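Local coordinates for protein ALDH21) (PDB 5MZ5) that is a moss aldehyde dehydrogenase that oxidises succinic semialdehyde with NADP(+), at residues I293-Y297 against R331-V336; L308-F313 against F340-V344; Q324-E330 against V420-S426; V432-N436 against E459-V463. One frame throughout, in Å; residues are numbered along the deposited sequence.

The four contacts lie in one part of the aldehyde dehydrogenase fold, around the mixed sheet that holds strands 290-294, 323-329 and 419-425. Contact 3 joins the last two of these strands. Its centre lies about 9, 13 and 14 Å from the centres of contacts 1, 2 and 4. Contacts 1 and 2 share helix 333-345 and touch through Val294, Leu308 and Val336. Contact 4 meets strand 290-294 through Ile293 and does not touch contact 2. Along the chain, contacts 1, 2 and 3 interleave, while contact 4 follows the other three. Helices thus pack on both faces of the sheet, with contact 2 on one and contact 4 on the other.

Contact 1 (I293-Y297 against R331-V336); sequences IVDDY and RLYDEV. With GOL (glycerol), chain F.
The backbone carbonyl of Asp295 is gripped by both terminal nitrogens of Arg331. NH2 of Arg331 lies 2.9 Å from Asp295 O, and NH1 bonds to the same oxygen. Both come from one face of the carbonyl plane, and the oxygen lies near the guanidinium plane. The extended chain of Arg331 carries its end to this loop. NH2 of Arg331 also makes a salt bridge to Asp296 OD1 at 3.0 Å, with the carboxylate and guanidinium planes 78° apart. The other carboxylate oxygen of Asp296 takes the backbone N of Lys449. A glycerol sits beside this pair. Its O1 receives a nearly straight bond from Tyr297 N at 3.0 Å and bonds to Asp296 OD1, while C1 lies over one face of the Tyr297 ring. With CG anti to its carbonyl carbon (chi1 -54°), the Tyr297 ring carries its OH toward helix 333-345. There the OH donates to Glu335 OE1 at 2.9 Å, from above the carboxylate plane. Val336 CG2 meets the ring edge, 3.4 Å from Tyr297 CE1. The two branches of Leu332 divide the work: CD2 packs 3.7 Å from Tyr297 CZ, and CD1 rests 3.6 Å from Asp295 C. Val294 CG1 adds apolar contact with Leu332 and Val336. This contact lies away from the substrate and cofactor sites. It ties the loop after strand 290-294 to the start of helix 333-345, in a layered alpha/beta unit where helices pack on a parallel pair of strands, 290-294 and 323-329.

Contact 2 (L308-F313 against F340-V344); sequences LINGGF and FVAAV
Phe340 and Ile309 bury more surface here than any other residue of the two segments, and Phe313 comes next. The Phe340 ring reaches across to helix 301-313, because its CG stands anti to the backbone nitrogen (chi1 -174°). CE1 of Phe340 lies 3.6 Å from Leu308 O, which meets the ring edge near its plane. The same CE1 is 3.8 Å from Leu308 CB. CD1 of Ile309 lies among Phe340, Ala343 and Val344. That methyl is 3.6 Å from Val344 CG1, 3.7 Å from Ala343 CB and 3.7 Å from Phe340 CE1. Phe313 approaches Phe340 from the opposite direction. CE2 of Phe313 is 3.6 Å from Phe340 CZ. The two ring planes are inclined at 34°, with centroids 5.9 Å apart. Val344 CG1 fills the angle between these groups: it stands over the centre of one face of the Phe340 ring and also touches Phe313 CE2. The side chains that meet are all apolar. The axes of the two helical segments pass 10.7 Å apart and cross at -62°. Leu326 of strand 323-329 touches Leu308 and Phe340, and Val400 of strand 395-402 touches Phe313, Phe340 and Val344, so the helix pair rests against both strands.

Contact 3 (Q324-E330 against V420-S426); sequences QRLYVHE and VLLYKYS
Leu421 N donates to Gln324 O at 2.7 Å, the first of six backbone hydrogen bonds that join these parallel strands. The ladder runs on to Glu330 N and Tyr425 O, with donors alternating between the strands. CA-H...O contacts fill in between. Aromatic groups line the face that carries Tyr327, Tyr423 and Tyr425. Tyr327 and Tyr423 lie side by side with ring planes 14° apart, but slid so far that they barely overlap; CE1 of Tyr327 is 3.5 Å from Tyr423 CD2. With CG between the backbone N and carbonyl carbon (chi1 72°), Tyr425 crosses over strand 323-329, its ring by the Val328-His329 peptide. His329 CA stands over one face of that ring, 3.8 Å from the centroid, as a CH-pi contact. The His329 ring turns its edge to Tyr425 in an offset edge-to-face pair, planes 77° apart. The Tyr425 hydroxyl bonds to Asp295 OD1. Replacing the ring by an alanine is likely to leave His329 without its aromatic partner and Asp295 OD1 without this bond. Apolar contacts hold the other face, where Leu422 CD1 is 3.9 Å from Leu326 CG and also touches Val328. Helix 333-345 packs against that face, and strand 290-294 flanks strand 323-329 within the sheet.

Contact 4 (V432-N436 against E459-V463); sequences VKECN and EHMEV
Asn436 reaches across to the chain that leaves helix 451-460. Its CB lies 3.6 Å from Glu462 OE1, an oxygen whose salt-bridge partner is Lys485. CG stands anti to the carbonyl carbon (chi1 -68°), which points the amide at the backbone of residues 460 to 462. This CG of Asn436 lies 3.7 Å from Glu462 N and 3.8 Å from His460 O, between the two bonds. OD1 of Asn436 accepts from Glu462 N at 2.9 Å. This bond is nearly straight at the hydrogen (174°), but the donor stands above the amide carbonyl plane. ND2 of Asn436 donates to His460 O at 2.9 Å, again from above the carbonyl plane. Here the helix gives way to an inverse gamma turn centred on Glu462. A leucine in its place would offer neither bond and is likely to leave His460 O and Glu462 N without these partners. Beside the amide, Val432 CG1 packs 4.1 Å from Met461 CG, and Cys435 SG is 4.0 Å from Met461 CE. Ile293 backs this apolar group. Lys505 of a neighbouring subunit bonds to Met461 O. One amide thus pairs with a backbone acceptor and a backbone donor, next to buried apolar contacts.

Contact 1 (I293-Y297 against R331-V336)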
# COMPACT_ATOMS: atom_id res chain seq x y z
N ILE A 293 2.64 -21.41 25.02
CA ILE A 293 3.75 -21.26 25.95
C ILE A 293 3.31 -20.29 27.07
O ILE A 293 2.80 -19.22 26.77
CB ILE A 293 5.04 -20.76 25.26
CG1 ILE A 293 5.59 -21.81 24.27
CG2 ILE A 293 6.12 -20.38 26.31
CD1 ILE A 293 6.85 -21.41 23.49
N VAL A 294 3.51 -20.68 28.33
CA VAL A 294 3.26 -19.83 29.49
C VAL A 294 4.64 -19.61 30.13
O VAL A 294 5.14 -20.49 30.81
CB VAL A 294 2.18 -20.38 30.47
CG1 VAL A 294 2.07 -19.51 31.74
CG2 VAL A 294 0.83 -20.49 29.78
N ASP A 295 5.27 -18.45 29.84
CA ASP A 295 6.58 -18.10 30.40
C ASP A 295 6.47 -17.01 31.46
O ASP A 295 7.44 -16.71 32.14
CB ASP A 295 7.57 -17.70 29.28
CG ASP A 295 9.04 -17.88 29.66
OD1 ASP A 295 9.47 -19.04 29.85
OD2 ASP A 295 9.76 -16.88 29.72
N ASP A 296 5.26 -16.44 31.62
CA ASP A 296 4.91 -15.37 32.56
C ASP A 296 3.39 -15.33 32.71
O ASP A 296 2.67 -15.95 31.92
CB ASP A 296 5.38 -13.99 32.03
CG ASP A 296 6.80 -13.58 32.38
OD1 ASP A 296 7.16 -13.63 33.58
OD2 ASP A 296 7.54 -13.17 31.47
N TYR A 297 2.89 -14.57 33.70
CA TYR A 297 1.46 -14.34 33.92
C TYR A 297 1.22 -12.92 33.41
O TYR A 297 1.86 -11.99 33.90
CB TYR A 297 1.06 -14.45 35.40
CG TYR A 297 1.46 -15.73 36.10
CD1 TYR A 297 1.51 -16.94 35.40
CD2 TYR A 297 1.70 -15.76 37.47
CE1 TYR A 297 1.88 -18.12 36.03
CE2 TYR A 297 2.04 -16.94 38.12
CZ TYR A 297 2.12 -18.12 37.39
OH TYR A 297 2.46 -19.30 38.02
N ARG A 331 9.29 -23.01 36.75
CA ARG A 331 9.11 -22.15 37.94
C ARG A 331 7.63 -21.81 38.20
O ARG A 331 7.26 -21.50 39.33
CB ARG A 331 9.99 -20.86 37.87
CG ARG A 331 9.36 -19.71 37.07
CD ARG A 331 10.28 -18.54 36.75
NE ARG A 331 9.51 -17.36 36.34
CZ ARG A 331 9.08 -17.10 35.10
NH1 ARG A 331 9.40 -17.91 34.10
NH2 ARG A 331 8.37 -16.02 34.85
N LEU A 332 6.79 -21.89 37.15
CA LEU A 332 5.36 -21.55 37.22
C LEU A 332 4.47 -22.77 37.20
O LEU A 332 3.29 -22.66 37.53
CB LEU A 332 4.99 -20.65 36.00
CG LEU A 332 5.83 -19.39 35.75
CD1 LEU A 332 5.41 -18.72 34.45
CD2 LEU A 332 5.77 -18.43 36.94
N TYR A 333 5.02 -23.92 36.80
CA TYR A 333 4.30 -25.17 36.55
C TYR A 333 3.27 -25.58 37.62
O TYR A 333 2.11 -25.76 37.26
CB TYR A 333 5.26 -26.32 36.26
CG TYR A 333 4.55 -27.52 35.68
CD1 TYR A 333 4.19 -27.56 34.34
CD2 TYR A 333 4.18 -28.60 36.49
CE1 TYR A 333 3.52 -28.66 33.80
CE2 TYR A 333 3.50 -29.70 35.96
CZ TYR A 333 3.17 -29.72 34.62
OH TYR A 333 2.52 -30.81 34.09
N ASP A 334 3.69 -25.78 38.89
CA ASP A 334 2.78 -26.24 39.95
C ASP A 334 1.63 -25.27 40.20
O ASP A 334 0.48 -25.70 40.33
CB ASP A 334 3.54 -26.57 41.25
CG ASP A 334 4.56 -27.70 41.15
OD1 ASP A 334 4.41 -28.57 40.27
OD2 ASP A 334 5.47 -27.75 42.01
N GLU A 335 1.92 -23.96 40.20
CA GLU A 335 0.92 -22.91 40.39
C GLU A 335 -0.11 -22.89 39.24
O GLU A 335 -1.31 -22.83 39.51
CB GLU A 335 1.60 -21.55 40.59
CG GLU A 335 0.65 -20.48 41.08
CD GLU A 335 1.25 -19.12 41.40
OE1 GLU A 335 2.33 -18.80 40.85
OE2 GLU A 335 0.62 -18.37 42.18
N VAL A 336 0.37 -22.98 37.99
CA VAL A 336 -0.47 -22.99 36.78
C VAL A 336 -1.34 -24.25 36.77
O VAL A 336 -2.56 -24.13 36.64
CB VAL A 336 0.34 -22.78 35.46
CG1 VAL A 336 -0.53 -22.98 34.21
CG2 VAL A 336 0.98 -21.39 35.45
C1 GOL F . 5.32 -14.69 36.17
O1 GOL F . 4.86 -13.45 35.62
C2 GOL F . 6.32 -14.49 37.29
O2 GOL F . 7.33 -13.54 36.92
C3 GOL F . 5.65 -14.07 38.57
O3 GOL F . 5.20 -15.21 39.28

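Contact 2 (L308-F313 against F340-V344)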
# COMPACT_ATOMS: atom_id res chain seq x y z
N LEU A 308 -6.36 -19.28 29.22
CA LEU A 308 -5.96 -20.67 28.97
C LEU A 308 -7.18 -21.59 28.97
O LEU A 308 -7.24 -22.53 28.17
CB LEU A 308 -4.94 -21.13 30.00
CG LEU A 308 -3.56 -20.49 29.96
CD1 LEU A 308 -2.69 -21.04 31.08
CD2 LEU A 308 -2.89 -20.65 28.60
N ILE A 309 -8.17 -21.28 29.83
CA ILE A 309 -9.46 -22.01 29.91
C ILE A 309 -10.22 -21.79 28.59
O ILE A 309 -10.69 -22.76 27.99
CB ILE A 309 -10.28 -21.60 31.17
CG1 ILE A 309 -9.64 -22.15 32.47
CG2 ILE A 309 -11.79 -21.97 31.05
CD1 ILE A 309 -9.69 -23.76 32.67
N ASN A 310 -10.30 -20.51 28.12
CA ASN A 310 -10.96 -20.18 26.86
C ASN A 310 -10.29 -20.95 25.70
O ASN A 310 -10.98 -21.60 24.92
CB ASN A 310 -10.97 -18.66 26.61
CG ASN A 310 -11.56 -18.29 25.26
OD1 ASN A 310 -12.78 -18.34 25.05
ND2 ASN A 310 -10.72 -18.02 24.28
N GLY A 311 -8.97 -20.93 25.66
CA GLY A 311 -8.22 -21.64 24.63
C GLY A 311 -8.47 -23.13 24.59
O GLY A 311 -8.79 -23.69 23.53
N GLY A 312 -8.34 -23.76 25.74
CA GLY A 312 -8.49 -25.20 25.87
C GLY A 312 -9.89 -25.78 25.80
O GLY A 312 -10.04 -26.96 25.48
N PHE A 313 -10.93 -24.99 26.13
CA PHE A 313 -12.29 -25.53 26.25
C PHE A 313 -13.44 -24.74 25.61
O PHE A 313 -14.58 -25.22 25.69
CB PHE A 313 -12.61 -25.77 27.73
CG PHE A 313 -11.56 -26.63 28.41
CD1 PHE A 313 -11.54 -28.01 28.21
CD2 PHE A 313 -10.55 -26.06 29.17
CE1 PHE A 313 -10.55 -28.80 28.78
CE2 PHE A 313 -9.54 -26.84 29.72
CZ PHE A 313 -9.57 -28.21 29.56
N PHE A 340 -5.26 -23.99 36.87
CA PHE A 340 -5.88 -24.46 35.63
C PHE A 340 -6.83 -25.62 35.88
O PHE A 340 -7.99 -25.53 35.47
CB PHE A 340 -4.81 -24.79 34.56
CG PHE A 340 -5.32 -25.15 33.18
CD1 PHE A 340 -5.93 -24.19 32.37
CD2 PHE A 340 -5.13 -26.43 32.67
CE1 PHE A 340 -6.38 -24.52 31.09
CE2 PHE A 340 -5.57 -26.75 31.37
CZ PHE A 340 -6.19 -25.80 30.60
N VAL A 341 -6.37 -26.69 36.58
CA VAL A 341 -7.20 -27.87 36.91
C VAL A 341 -8.42 -27.45 37.78
O VAL A 341 -9.53 -27.90 37.51
CB VAL A 341 -6.38 -29.04 37.52
CG1 VAL A 341 -7.29 -30.11 38.13
CG2 VAL A 341 -5.46 -29.67 36.48
N ALA A 342 -8.21 -26.58 38.78
CA ALA A 342 -9.30 -26.07 39.62
C ALA A 342 -10.36 -25.32 38.77
O ALA A 342 -11.56 -25.53 38.96
CB ALA A 342 -8.77 -25.16 40.73
N ALA A 343 -9.90 -24.51 37.80
CA ALA A 343 -10.80 -23.79 36.91
C ALA A 343 -11.55 -24.71 35.93
O ALA A 343 -12.74 -24.47 35.70
CB ALA A 343 -10.07 -22.67 36.18
N VAL A 344 -10.92 -25.79 35.41
CA VAL A 344 -11.63 -26.71 34.50
C VAL A 344 -12.72 -27.48 35.26
O VAL A 344 -13.77 -27.76 34.67
CB VAL A 344 -10.80 -27.66 33.55
CG1 VAL A 344 -9.35 -27.24 33.38
CG2 VAL A 344 -10.92 -29.13 33.90

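Contact 3 (Q324-E330 against V420-S426)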
# COMPACT_ATOMS: atom_id res chain seq x y z
N GLN A 324 -4.67 -27.26 22.25
CA GLN A 324 -4.53 -28.69 22.55
C GLN A 324 -3.33 -28.98 23.46
O GLN A 324 -3.39 -29.92 24.24
CB GLN A 324 -4.44 -29.49 21.25
CG GLN A 324 -4.64 -30.99 21.44
CD GLN A 324 -4.66 -31.72 20.12
OE1 GLN A 324 -5.36 -31.33 19.18
NE2 GLN A 324 -3.87 -32.77 20.01
N ARG A 325 -2.25 -28.19 23.33
CA ARG A 325 -1.00 -28.40 24.07
C ARG A 325 -0.60 -27.16 24.86
O ARG A 325 -0.59 -26.05 24.32
CB ARG A 325 0.14 -28.85 23.13
CG ARG A 325 -0.17 -30.11 22.32
CD ARG A 325 0.94 -30.42 21.33
NE ARG A 325 0.98 -29.49 20.19
CZ ARG A 325 2.09 -28.96 19.69
NH1 ARG A 325 2.03 -28.19 18.62
NH2 ARG A 325 3.27 -29.21 20.26
N LEU A 326 -0.30 -27.37 26.15
CA LEU A 326 0.07 -26.29 27.06
C LEU A 326 1.45 -26.56 27.65
O LEU A 326 1.64 -27.57 28.33
CB LEU A 326 -1.01 -26.14 28.15
CG LEU A 326 -0.84 -25.06 29.22
CD1 LEU A 326 -0.46 -23.68 28.62
CD2 LEU A 326 -2.09 -24.98 30.10
N TYR A 327 2.41 -25.66 27.37
CA TYR A 327 3.81 -25.71 27.81
C TYR A 327 4.03 -24.61 28.84
O TYR A 327 3.87 -23.43 28.53
CB TYR A 327 4.77 -25.56 26.60
CG TYR A 327 4.58 -26.68 25.60
CD1 TYR A 327 5.23 -27.91 25.76
CD2 TYR A 327 3.70 -26.54 24.53
CE1 TYR A 327 5.01 -28.97 24.88
CE2 TYR A 327 3.47 -27.59 23.65
CZ TYR A 327 4.12 -28.80 23.83
OH TYR A 327 3.88 -29.84 22.96
N VAL A 328 4.28 -25.02 30.09
CA VAL A 328 4.46 -24.08 31.20
C VAL A 328 5.88 -24.18 31.75
O VAL A 328 6.37 -25.28 31.99
CB VAL A 328 3.38 -24.30 32.30
CG1 VAL A 328 3.54 -23.30 33.44
CG2 VAL A 328 1.97 -24.24 31.71
N HIS A 329 6.54 -23.04 31.94
CA HIS A 329 7.89 -23.02 32.49
C HIS A 329 7.89 -23.63 33.92
O HIS A 329 6.95 -23.41 34.69
CB HIS A 329 8.47 -21.60 32.46
CG HIS A 329 9.89 -21.55 32.92
ND1 HIS A 329 10.22 -21.36 34.24
CD2 HIS A 329 11.04 -21.73 32.22
CE1 HIS A 329 11.53 -21.39 34.30
NE2 HIS A 329 12.07 -21.61 33.11
N GLU A 330 8.93 -24.43 34.22
CA GLU A 330 9.12 -25.15 35.48
C GLU A 330 8.89 -24.31 36.75
O GLU A 330 8.36 -24.85 37.72
CB GLU A 330 10.49 -25.85 35.51
CG GLU A 330 11.68 -24.90 35.48
CD GLU A 330 13.07 -25.51 35.45
OE1 GLU A 330 13.99 -24.79 35.01
OE2 GLU A 330 13.25 -26.68 35.86
N VAL A 420 -6.83 -31.04 26.94
CA VAL A 420 -5.59 -30.26 26.99
C VAL A 420 -4.43 -31.13 27.47
O VAL A 420 -4.53 -31.78 28.51
CB VAL A 420 -5.72 -28.96 27.85
CG1 VAL A 420 -4.39 -28.21 27.94
CG2 VAL A 420 -6.81 -28.05 27.29
N LEU A 421 -3.34 -31.13 26.70
CA LEU A 421 -2.12 -31.86 27.04
C LEU A 421 -1.13 -30.91 27.68
O LEU A 421 -0.64 -29.99 27.02
CB LEU A 421 -1.51 -32.58 25.83
CG LEU A 421 -2.40 -33.59 25.10
CD1 LEU A 421 -1.57 -34.44 24.20
CD2 LEU A 421 -3.19 -34.47 26.05
N LEU A 422 -0.87 -31.11 28.98
CA LEU A 422 0.02 -30.28 29.79
C LEU A 422 1.45 -30.81 29.82
O LEU A 422 1.67 -32.00 30.01
CB LEU A 422 -0.55 -30.17 31.22
CG LEU A 422 0.19 -29.30 32.24
CD1 LEU A 422 0.30 -27.82 31.79
CD2 LEU A 422 -0.49 -29.37 33.59
N TYR A 423 2.41 -29.89 29.66
CA TYR A 423 3.85 -30.17 29.68
C TYR A 423 4.61 -29.08 30.41
O TYR A 423 4.19 -27.92 30.44
CB TYR A 423 4.41 -30.29 28.25
CG TYR A 423 3.76 -31.36 27.40
CD1 TYR A 423 4.13 -32.69 27.52
CD2 TYR A 423 2.74 -31.03 26.50
CE1 TYR A 423 3.52 -33.69 26.76
CE2 TYR A 423 2.12 -32.02 25.72
CZ TYR A 423 2.52 -33.35 25.85
OH TYR A 423 1.92 -34.33 25.10
N LYS A 424 5.75 -29.46 30.96
CA LYS A 424 6.68 -28.59 31.66
C LYS A 424 7.91 -28.42 30.76
O LYS A 424 8.27 -29.35 30.03
CB LYS A 424 7.10 -29.24 32.99
CG LYS A 424 8.00 -28.39 33.89
CD LYS A 424 8.41 -29.08 35.21
CE LYS A 424 9.26 -30.32 35.14
NZ LYS A 424 9.34 -30.99 36.47
N TYR A 425 8.55 -27.25 30.83
CA TYR A 425 9.80 -27.00 30.11
C TYR A 425 10.74 -26.18 30.99
O TYR A 425 10.28 -25.50 31.92
CB TYR A 425 9.57 -26.36 28.71
CG TYR A 425 9.13 -24.92 28.76
CD1 TYR A 425 10.06 -23.89 28.87
CD2 TYR A 425 7.78 -24.58 28.70
CE1 TYR A 425 9.66 -22.56 28.95
CE2 TYR A 425 7.37 -23.25 28.73
CZ TYR A 425 8.31 -22.24 28.86
OH TYR A 425 7.90 -20.94 28.96
N SER A 426 12.04 -26.24 30.70
CA SER A 426 13.06 -25.47 31.42
C SER A 426 13.74 -24.47 30.49
O SER A 426 14.23 -23.44 30.96
CB SER A 426 14.10 -26.40 32.05
OG SER A 426 14.64 -27.30 31.09

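Contact 4 (V432-N436 against E459-V463)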
# COMPACT_ATOMS: atom_id res chain seq x y z
N VAL A 432 9.72 -23.57 22.15
CA VAL A 432 9.36 -23.10 20.81
C VAL A 432 9.51 -24.26 19.80
O VAL A 432 8.62 -24.49 18.98
CB VAL A 432 10.17 -21.84 20.38
CG1 VAL A 432 9.86 -21.45 18.92
CG2 VAL A 432 9.90 -20.66 21.32
N LYS A 433 10.64 -24.99 19.89
CA LYS A 433 10.94 -26.16 19.08
C LYS A 433 9.85 -27.25 19.28
O LYS A 433 9.39 -27.84 18.30
CB LYS A 433 12.34 -26.70 19.42
CG LYS A 433 12.82 -27.81 18.49
CD LYS A 433 14.18 -28.36 18.88
CE LYS A 433 14.57 -29.48 17.97
NZ LYS A 433 15.94 -29.99 18.28
N GLU A 434 9.40 -27.45 20.52
CA GLU A 434 8.36 -28.42 20.82
C GLU A 434 6.98 -27.97 20.30
O GLU A 434 6.18 -28.82 19.88
CB GLU A 434 8.33 -28.80 22.31
CG GLU A 434 7.58 -30.09 22.60
CD GLU A 434 7.92 -31.32 21.79
OE1 GLU A 434 9.04 -31.41 21.23
OE2 GLU A 434 7.07 -32.23 21.74
N CYS A 435 6.71 -26.65 20.32
CA CYS A 435 5.48 -26.06 19.75
C CYS A 435 5.40 -26.41 18.27
O CYS A 435 4.32 -26.75 17.78
CB CYS A 435 5.46 -24.55 19.95
SG CYS A 435 4.99 -24.05 21.62
N ASN A 436 6.55 -26.36 17.58
CA ASN A 436 6.73 -26.65 16.16
C ASN A 436 6.76 -28.13 15.85
O ASN A 436 6.67 -28.48 14.67
CB ASN A 436 8.02 -25.98 15.62
CG ASN A 436 7.93 -24.48 15.59
OD1 ASN A 436 6.85 -23.89 15.55
ND2 ASN A 436 9.08 -23.84 15.54
N GLU A 459 9.12 -14.90 15.10
CA GLU A 459 10.07 -15.31 14.09
C GLU A 459 10.16 -16.83 13.85
O GLU A 459 10.26 -17.25 12.69
CB GLU A 459 11.46 -14.78 14.47
CG GLU A 459 12.35 -14.44 13.28
CD GLU A 459 11.85 -13.40 12.29
OE1 GLU A 459 12.27 -13.49 11.12
OE2 GLU A 459 11.05 -12.51 12.67
N HIS A 460 10.14 -17.65 14.91
CA HIS A 460 10.40 -19.08 14.79
C HIS A 460 9.20 -20.02 14.87
O HIS A 460 9.34 -21.17 14.45
CB HIS A 460 11.46 -19.50 15.83
CG HIS A 460 12.78 -18.85 15.54
ND1 HIS A 460 13.16 -17.69 16.19
CD2 HIS A 460 13.68 -19.12 14.57
CE1 HIS A 460 14.32 -17.34 15.64
NE2 HIS A 460 14.66 -18.17 14.67
N MET A 461 8.02 -19.55 15.36
CA MET A 461 6.85 -20.44 15.39
C MET A 461 6.31 -20.65 13.96
O MET A 461 6.01 -19.68 13.26
CB MET A 461 5.78 -19.94 16.35
CG MET A 461 6.13 -20.18 17.79
SD MET A 461 4.98 -19.31 18.88
CE MET A 461 5.15 -20.28 20.33
N GLU A 462 6.23 -21.91 13.52
CA GLU A 462 5.83 -22.34 12.18
C GLU A 462 4.33 -22.40 12.03
O GLU A 462 3.75 -23.48 11.86
CB GLU A 462 6.49 -23.69 11.85
CG GLU A 462 8.00 -23.58 11.73
CD GLU A 462 8.79 -24.88 11.81
OE1 GLU A 462 8.19 -25.96 12.03
OE2 GLU A 462 10.03 -24.80 11.72
N VAL A 463 3.70 -21.22 12.11
CA VAL A 463 2.24 -21.05 12.08
C VAL A 463 1.87 -19.84 11.22
O VAL A 463 2.76 -19.04 10.88
CB VAL A 463 1.68 -20.87 13.54
CG1 VAL A 463 1.81 -22.16 14.36
CG2 VAL A 463 2.35 -19.70 14.26